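Local coordinates for protein aminoglycoside N(3)-acetyltransferase (Streptomyces griseus, PDB 7LAP) that catalyses transfer of an acetyl group to the 3-amino position of aminoglycosides, a modification that probably gives resistance to these antibiotics, at residues P163-A168 against L190-A195; A32-V37 against G261-A266; R135-S140 against Q209-A214. All coordinates share one frame; numbering follows the deposited sequence.

Interaction 1 of 3, residues P163-A168 against L190-A195; sequences PGSPLA and LHHAEA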
loop_
_atom_site.group_PDB
_atom_site.type_symbol
_atom_site.label_atom_id
_atom_site.label_comp_id
_atom_site.label_asym_id
_atom_site.label_seq_id
_atom_site.Cartn_x
_atom_site.Cartn_y
_atom_site.Cartn_z
ATOM N N PRO B 163 -25.776 16.286 -2.056
ATOM C CA PRO B 163 -26.372 16.577 -3.353
ATOM C C PRO B 163 -25.365 16.805 -4.447
ATOM O O PRO B 163 -25.665 16.411 -5.574
ATOM C CB PRO B 163 -27.156 17.869 -3.095
ATOM C CG PRO B 163 -27.464 17.836 -1.639
ATOM C CD PRO B 163 -26.263 17.199 -1.006
ATOM N N GLY B 164 -24.212 17.405 -4.188
ATOM C CA GLY B 164 -23.383 17.608 -5.360
ATOM C C GLY B 164 -22.352 16.533 -5.653
ATOM O O GLY B 164 -21.601 16.639 -6.627
ATOM N N SER B 165 -22.323 15.475 -4.868
ATOM C CA SER B 165 -21.107 14.713 -4.655
ATOM C C SER B 165 -20.929 13.632 -5.709
ATOM O O SER B 165 -21.856 13.316 -6.457
ATOM C CB SER B 165 -21.165 14.079 -3.270
ATOM O OG SER B 165 -22.220 13.136 -3.267
ATOM N N PRO B 166 -19.731 13.028 -5.776
ATOM C CA PRO B 166 -19.558 11.827 -6.610
ATOM C C PRO B 166 -20.602 10.760 -6.366
ATOM O O PRO B 166 -21.074 10.135 -7.328
ATOM C CB PRO B 166 -18.155 11.342 -6.228
ATOM C CG PRO B 166 -17.410 12.671 -5.943
ATOM C CD PRO B 166 -18.443 13.565 -5.290
ATOM N N LEU B 167 -20.983 10.530 -5.112
ATOM C CA LEU B 167 -21.954 9.477 -4.855
ATOM C C LEU B 167 -23.302 9.826 -5.484
ATOM O O LEU B 167 -23.955 8.958 -6.069
ATOM C CB LEU B 167 -22.078 9.235 -3.354
ATOM C CG LEU B 167 -20.835 8.592 -2.706
ATOM C CD1 LEU B 167 -20.981 8.539 -1.149
ATOM C CD2 LEU B 167 -20.574 7.191 -3.278
ATOM N N ALA B 168 -23.708 11.101 -5.417
ATOM C CA ALA B 168 -24.923 11.528 -6.109
ATOM C C ALA B 168 -24.807 11.311 -7.608
ATOM O O ALA B 168 -25.776 10.909 -8.265
ATOM C CB ALA B 168 -25.222 13.000 -5.822
ATOM N N LEU B 190 -24.358 4.311 1.336
ATOM C CA LEU B 190 -25.376 4.641 2.329
ATOM C C LEU B 190 -25.027 5.885 3.145
ATOM O O LEU B 190 -25.892 6.384 3.877
ATOM C CB LEU B 190 -25.613 3.445 3.261
ATOM C CG LEU B 190 -26.363 2.276 2.608
ATOM C CD1 LEU B 190 -26.473 1.073 3.550
ATOM C CD2 LEU B 190 -27.738 2.721 2.140
ATOM N N HIS B 191 -23.797 6.405 3.041
ATOM C CA HIS B 191 -23.538 7.730 3.604
ATOM C C HIS B 191 -24.238 8.815 2.794
ATOM O O HIS B 191 -24.620 9.848 3.345
ATOM C CB HIS B 191 -22.035 8.018 3.655
ATOM C CG HIS B 191 -21.304 7.228 4.693
ATOM N ND1 HIS B 191 -21.734 7.129 6.000
ATOM C CD2 HIS B 191 -20.174 6.488 4.613
ATOM C CE1 HIS B 191 -20.903 6.358 6.680
ATOM N NE2 HIS B 191 -19.940 5.970 5.864
ATOM N N HIS B 192 -24.404 8.603 1.487
ATOM C CA HIS B 192 -25.215 9.508 0.676
ATOM C C HIS B 192 -26.672 9.445 1.102
ATOM O O HIS B 192 -27.357 10.479 1.154
ATOM C CB HIS B 192 -25.061 9.160 -0.816
ATOM C CG HIS B 192 -25.855 10.028 -1.744
ATOM N ND1 HIS B 192 -25.777 11.405 -1.728
ATOM C CD2 HIS B 192 -26.741 9.718 -2.721
ATOM C CE1 HIS B 192 -26.572 11.908 -2.659
ATOM N NE2 HIS B 192 -27.181 10.907 -3.268
ATOM N N ALA B 193 -27.159 8.248 1.440
ATOM C CA ALA B 193 -28.500 8.134 2.014
ATOM C C ALA B 193 -28.617 8.926 3.316
ATOM O O ALA B 193 -29.596 9.651 3.527
ATOM C CB ALA B 193 -28.864 6.662 2.249
ATOM N N GLU B 194 -27.643 8.776 4.218
ATOM C CA GLU B 194 -27.663 9.564 5.452
ATOM C C GLU B 194 -27.686 11.059 5.155
ATOM O O GLU B 194 -28.400 11.824 5.816
ATOM C CB GLU B 194 -26.453 9.218 6.320
ATOM C CG GLU B 194 -26.532 7.856 6.974
ATOM C CD GLU B 194 -25.296 7.532 7.810
ATOM O OE1 GLU B 194 -24.149 7.744 7.329
ATOM O OE2 GLU B 194 -25.477 7.070 8.960
ATOM N N ALA B 195 -26.924 11.494 4.148
ATOM C CA ALA B 195 -26.882 12.919 3.831
ATOM C C ALA B 195 -28.231 13.435 3.336
ATOM O O ALA B 195 -28.593 14.579 3.624
ATOM C CB ALA B 195 -25.789 13.195 2.802
#
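Leu167 and His192 mark the closest backbone approach between 163-168 and 190-195, with Leu167 CA and His192 CA 6.4 Å apart; Pro163 CA and Ala195 CA are more widely separated, at 8.1 Å. The first segment is a loop that enters helix 166-172, the second most of helix 189-196. With CG anti to the backbone N (chi1 180°), the His192 ring reaches across to the start of the other helix, where Ala168 covers one face: Ala168 N stands 4.0 Å above the ring plane over its centre, and Ala168 CB lies 3.6 Å from His192 CE1. Leu167 runs past the base of the imidazole in the opposite direction, its CB 3.9 Å from His192 CB. No hydrogen bond joins the segments; His192 ND1 is instead bonded to His161 O, which fixes the rotation of the ring. Ser165 OG accepts a weak capping bond from Ala168 N, 3.3 Å long, and also bonds Gly162 O. On the same helix as His192, His191 ND1 donates to Glu194 OE1 at 2.8 Å in the imidazole plane. The arrangement is a helix-helix contact in which the serine-capped first turn of helix 166-172, through Leu167 and Ala168, packs on one face of a histidine from helix 189-196.

Interaction 2 of 3, residues A32-V37 against G261-A266; sequences AALGLV and GFVGAA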
loop_
_atom_site.group_PDB
_atom_site.type_symbol
_atom_site.label_atom_id
_atom_site.label_comp_id
_atom_site.label_asym_id
_atom_site.label_seq_id
_atom_site.Cartn_x
_atom_site.Cartn_y
_atom_site.Cartn_z
ATOM N N ALA B 32 -19.719 -11.296 -14.633
ATOM C CA ALA B 32 -20.815 -11.295 -15.592
ATOM C C ALA B 32 -22.004 -12.132 -15.084
ATOM O O ALA B 32 -23.156 -11.714 -15.213
ATOM C CB ALA B 32 -20.319 -11.804 -16.946
ATOM N N ALA B 33 -21.741 -13.275 -14.441
ATOM C CA ALA B 33 -22.838 -14.086 -13.907
ATOM C C ALA B 33 -23.611 -13.356 -12.809
ATOM O O ALA B 33 -24.808 -13.610 -12.619
ATOM C CB ALA B 33 -22.300 -15.431 -13.390
ATOM N N LEU B 34 -22.954 -12.438 -12.088
ATOM C CA LEU B 34 -23.632 -11.638 -11.075
ATOM C C LEU B 34 -24.573 -10.601 -11.679
ATOM O O LEU B 34 -25.456 -10.089 -10.980
ATOM C CB LEU B 34 -22.598 -10.874 -10.249
ATOM C CG LEU B 34 -22.124 -11.249 -8.867
ATOM C CD1 LEU B 34 -21.442 -10.000 -8.329
ATOM C CD2 LEU B 34 -23.274 -11.689 -7.999
ATOM N N GLY B 35 -24.339 -10.198 -12.931
ATOM C CA GLY B 35 -25.180 -9.202 -13.603
ATOM C C GLY B 35 -24.417 -7.970 -14.048
ATOM O O GLY B 35 -25.027 -7.031 -14.569
ATOM N N LEU B 36 -23.106 -7.904 -13.866
ATOM C CA LEU B 36 -22.357 -6.755 -14.357
ATOM C C LEU B 36 -22.277 -6.821 -15.886
ATOM O O LEU B 36 -22.085 -7.906 -16.454
ATOM C CB LEU B 36 -20.968 -6.773 -13.705
ATOM C CG LEU B 36 -20.203 -5.470 -13.510
ATOM C CD1 LEU B 36 -21.063 -4.342 -12.909
ATOM C CD2 LEU B 36 -18.964 -5.768 -12.624
ATOM N N VAL B 37 -22.450 -5.674 -16.565
ATOM C CA VAL B 37 -22.575 -5.687 -18.024
ATOM C C VAL B 37 -21.724 -4.572 -18.632
ATOM O O VAL B 37 -21.331 -3.610 -17.949
ATOM C CB VAL B 37 -24.051 -5.535 -18.485
ATOM C CG1 VAL B 37 -24.903 -6.751 -18.096
ATOM C CG2 VAL B 37 -24.674 -4.157 -18.080
ATOM N N GLY B 261 -24.154 -13.618 -5.185
ATOM C CA GLY B 261 -23.530 -14.790 -5.766
ATOM C C GLY B 261 -22.097 -14.923 -5.320
ATOM O O GLY B 261 -21.749 -14.489 -4.218
ATOM N N PHE B 262 -21.241 -15.510 -6.156
ATOM C CA PHE B 262 -19.889 -15.813 -5.725
ATOM C C PHE B 262 -18.926 -15.408 -6.816
ATOM O O PHE B 262 -19.238 -15.519 -8.010
ATOM C CB PHE B 262 -19.751 -17.290 -5.323
ATOM C CG PHE B 262 -20.590 -17.620 -4.118
ATOM C CD1 PHE B 262 -21.927 -17.962 -4.269
ATOM C CD2 PHE B 262 -20.065 -17.511 -2.841
ATOM C CE1 PHE B 262 -22.746 -18.194 -3.166
ATOM C CE2 PHE B 262 -20.860 -17.758 -1.747
ATOM C CZ PHE B 262 -22.206 -18.104 -1.906
ATOM N N VAL B 263 -17.818 -14.812 -6.394
ATOM C CA VAL B 263 -16.735 -14.432 -7.290
ATOM C C VAL B 263 -15.497 -15.072 -6.695
ATOM O O VAL B 263 -15.062 -14.685 -5.598
ATOM C CB VAL B 263 -16.584 -12.918 -7.418
ATOM C CG1 VAL B 263 -15.367 -12.531 -8.358
ATOM C CG2 VAL B 263 -17.864 -12.308 -7.977
ATOM N N GLY B 264 -14.974 -16.099 -7.366
ATOM C CA GLY B 264 -14.014 -16.964 -6.675
ATOM C C GLY B 264 -14.704 -17.592 -5.480
ATOM O O GLY B 264 -15.863 -17.994 -5.577
ATOM N N ALA B 265 -14.044 -17.609 -4.310
ATOM C CA ALA B 265 -14.735 -18.061 -3.104
ATOM C C ALA B 265 -15.404 -16.921 -2.308
ATOM O O ALA B 265 -15.789 -17.126 -1.157
ATOM C CB ALA B 265 -13.765 -18.822 -2.201
ATOM N N ALA B 266 -15.524 -15.731 -2.876
ATOM C CA ALA B 266 -15.990 -14.549 -2.143
ATOM C C ALA B 266 -17.493 -14.398 -2.335
ATOM O O ALA B 266 -17.969 -14.287 -3.479
ATOM C CB ALA B 266 -15.295 -13.277 -2.641
#
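Val263, which meets Leu34 across the contact, is held in its turn by a reciprocal pair of backbone hydrogen bonds: Val263 N to Ala266 O and Ala266 N to Val263 O, both 3.0 Å. They close a type II' turn in which Gly264 adopts positive phi (61°), and this turn links strands 259-263 and 266-272 as a tight hairpin. Against its first strand lies the end of helix 24-34. That helix finishes in a Schellman motif, with Gly35 at phi 121° and Gly35 N bonded to Ala32 O at 3.0 Å. Leu34 does the touching. Its chi1 of -102° is away from the usual staggered values, and in this pose CD2 comes down on the backbone of Gly261, 3.5 Å from Gly261 N and 3.8 Å from Gly261 CA. Gly261 has no side chain to fend off the methyl group, so the fit there is close. The other branch, Leu34 CD1, reaches Val263 CG2 at 4.3 Å, a looser apolar touch. Around them, Leu178 and Leu270 extend the apolar surface against Leu34, and Ile27 and Leu31 against Val263. No hydrogen bond runs between the two segments, but Arg259 NH2 bonds Ala33 O and Asp30 OD2 bonds Gly264 N. The chemistry thus implies a small apolar contact, 112 Å² in all, flanked by polar ties that join the helix to the strand and turn.

Interaction 3 of 3, residues R135-S140 against Q209-A214; sequences RHPDVS and QPIEVA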
loop_
_atom_site.group_PDB
_atom_site.type_symbol
_atom_site.label_atom_id
_atom_site.label_comp_id
_atom_site.label_asym_id
_atom_site.label_seq_id
_atom_site.Cartn_x
_atom_site.Cartn_y
_atom_site.Cartn_z
ATOM N N ARG B 135 -10.769 15.274 -4.953
ATOM C CA ARG B 135 -9.894 16.211 -4.269
ATOM C C ARG B 135 -10.132 16.261 -2.774
ATOM O O ARG B 135 -9.380 16.946 -2.061
ATOM C CB ARG B 135 -10.068 17.612 -4.881
ATOM C CG ARG B 135 -11.434 18.188 -4.620
ATOM C CD ARG B 135 -11.673 19.569 -5.286
ATOM N NE ARG B 135 -12.928 20.145 -4.814
ATOM C CZ ARG B 135 -13.310 21.412 -4.993
ATOM N NH1 ARG B 135 -12.535 22.271 -5.660
ATOM N NH2 ARG B 135 -14.473 21.822 -4.491
ATOM N N HIS B 136 -11.138 15.552 -2.266
ATOM C CA HIS B 136 -11.497 15.744 -0.867
ATOM C C HIS B 136 -10.468 15.086 0.048
ATOM O O HIS B 136 -10.110 13.935 -0.179
ATOM C CB HIS B 136 -12.876 15.160 -0.567
ATOM C CG HIS B 136 -13.525 15.812 0.608
ATOM N ND1 HIS B 136 -13.229 15.465 1.912
ATOM C CD2 HIS B 136 -14.380 16.857 0.678
ATOM C CE1 HIS B 136 -13.903 16.253 2.732
ATOM N NE2 HIS B 136 -14.616 17.099 2.007
ATOM N N PRO B 137 -10.006 15.775 1.103
ATOM C CA PRO B 137 -8.976 15.188 1.982
ATOM C C PRO B 137 -9.496 14.149 2.925
ATOM O O PRO B 137 -8.701 13.345 3.422
ATOM C CB PRO B 137 -8.468 16.389 2.793
ATOM C CG PRO B 137 -9.675 17.359 2.813
ATOM C CD PRO B 137 -10.287 17.191 1.426
ATOM N N ASP B 138 -10.784 14.152 3.231
ATOM C CA ASP B 138 -11.306 13.173 4.158
ATOM C C ASP B 138 -11.993 11.988 3.486
ATOM O O ASP B 138 -11.854 10.857 3.962
ATOM C CB ASP B 138 -12.275 13.840 5.125
ATOM C CG ASP B 138 -12.576 12.959 6.297
ATOM O OD1 ASP B 138 -11.619 12.555 6.980
ATOM O OD2 ASP B 138 -13.752 12.663 6.535
ATOM N N VAL B 139 -12.739 12.198 2.397
ATOM C CA VAL B 139 -13.542 11.116 1.837
ATOM C C VAL B 139 -13.379 11.039 0.325
ATOM O O VAL B 139 -14.351 10.783 -0.399
ATOM C CB VAL B 139 -15.025 11.262 2.227
ATOM C CG1 VAL B 139 -15.198 10.990 3.737
ATOM C CG2 VAL B 139 -15.570 12.665 1.837
ATOM N N SER B 140 -12.144 11.212 -0.149
ATOM C CA SER B 140 -11.870 11.137 -1.576
ATOM C C SER B 140 -12.284 9.777 -2.127
ATOM O O SER B 140 -12.258 8.764 -1.436
ATOM C CB SER B 140 -10.392 11.378 -1.878
ATOM O OG SER B 140 -9.575 10.403 -1.234
ATOM N N GLN B 209 -8.514 20.233 7.943
ATOM C CA GLN B 209 -7.522 19.386 7.307
ATOM C C GLN B 209 -6.764 20.245 6.317
ATOM O O GLN B 209 -7.338 21.180 5.743
ATOM C CB GLN B 209 -8.167 18.174 6.618
ATOM C CG GLN B 209 -8.227 16.930 7.541
ATOM C CD GLN B 209 -9.005 15.800 6.937
ATOM O OE1 GLN B 209 -9.256 15.788 5.737
ATOM N NE2 GLN B 209 -9.381 14.829 7.754
ATOM N N PRO B 210 -5.470 19.995 6.139
ATOM C CA PRO B 210 -4.677 20.806 5.214
ATOM C C PRO B 210 -4.877 20.326 3.783
ATOM O O PRO B 210 -4.760 19.130 3.485
ATOM C CB PRO B 210 -3.240 20.581 5.691
ATOM C CG PRO B 210 -3.274 19.227 6.320
ATOM C CD PRO B 210 -4.645 19.036 6.904
ATOM N N ILE B 211 -5.182 21.276 2.899
ATOM C CA ILE B 211 -5.239 21.038 1.468
ATOM C C ILE B 211 -4.291 22.010 0.758
ATOM O O ILE B 211 -3.700 22.910 1.356
ATOM C CB ILE B 211 -6.675 21.150 0.908
ATOM C CG1 ILE B 211 -7.264 22.526 1.192
ATOM C CG2 ILE B 211 -7.566 20.079 1.525
ATOM C CD1 ILE B 211 -8.266 23.020 0.144
ATOM N N GLU B 212 -4.130 21.771 -0.532
ATOM C CA GLU B 212 -3.248 22.529 -1.398
ATOM C C GLU B 212 -4.113 23.192 -2.467
ATOM O O GLU B 212 -4.720 22.499 -3.295
ATOM C CB GLU B 212 -2.198 21.600 -2.001
ATOM C CG GLU B 212 -1.474 22.170 -3.185
ATOM C CD GLU B 212 -0.072 21.626 -3.298
ATOM O OE1 GLU B 212 0.527 21.303 -2.242
ATOM O OE2 GLU B 212 0.433 21.529 -4.437
ATOM N N VAL B 213 -4.203 24.521 -2.429
ATOM C CA VAL B 213 -4.953 25.286 -3.424
ATOM C C VAL B 213 -4.089 26.438 -3.908
ATOM O O VAL B 213 -3.495 27.157 -3.097
ATOM C CB VAL B 213 -6.298 25.818 -2.884
ATOM C CG1 VAL B 213 -7.337 24.682 -2.804
ATOM C CG2 VAL B 213 -6.112 26.482 -1.542
ATOM N N ALA B 214 -4.042 26.615 -5.226
ATOM C CA ALA B 214 -3.152 27.534 -5.930
ATOM C C ALA B 214 -1.696 27.104 -5.814
ATOM O O ALA B 214 -0.791 27.878 -6.165
ATOM C CB ALA B 214 -3.312 28.985 -5.448
#
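Gln209 and Asp138 make the polar link of this contact: Gln209 NE2 donates to Asp138 OD1 over 3.3 Å with an N-H...O angle of 161°. The two side chains cross at about a right angle, and their amide and carboxylate planes are turned 55° apart. The donor comes from above the carboxylate plane, and the acceptor stays close to the plane of the amide. The other end of the same amide rests on Pro137, with Gln209 OE1 3.1 Å from Pro137 CB and 3.3 Å from Pro137 CG. Next to it, Ile211 CG2 packs against the proline ring, 3.7 Å from Pro137 CG.

The second shell sets these groups in place. Asp138 OD2 is bonded to Tyr87 OH, giving the carboxylate a further hold. Asp138 CG lies anti to the backbone N (chi1 -166°), which turns the carboxylate to Gln209 while the N-H of the same residue serves His136: Asp138 N bonds His136 ND1 at 3.1 Å, and Val139 N adds a weak bond of 3.3 Å to the same atom. The imidazole is sandwiched near its rim, by Val139 CG2 over one face and Pro137 CD over the opposite one, and His136 NE2 is tied to Trp157 O. Phe222 touches both Pro137 and Gln209. In this way the loop between strands 132-133 and 141-145 of the mixed sheet is braced against strand 204-213, which pairs antiparallel with strand 216-225.

In the fold
From the N terminus, 32-37 comes first, at the end of helix 24-34, and finds its partner 261-266 only after more than 220 intervening residues, so interaction 2 closes the outermost loop. Within it, interaction 3 joins 135-140 to 209-214, and interaction 1, between 163-168 and 190-195, lies inside that in turn. The three are nested and none crosses another. Interaction 2 ties an early helix to the outermost strand at one end of the mixed sheet; interaction 3 connects that sheet's other end to the two-stranded sheet. The centres of interactions 2 and 3 lie about 35 Å apart, on opposite sides of the chain's centre. Interaction 1 joins two helices, its centre about 18 Å from that of interaction 3.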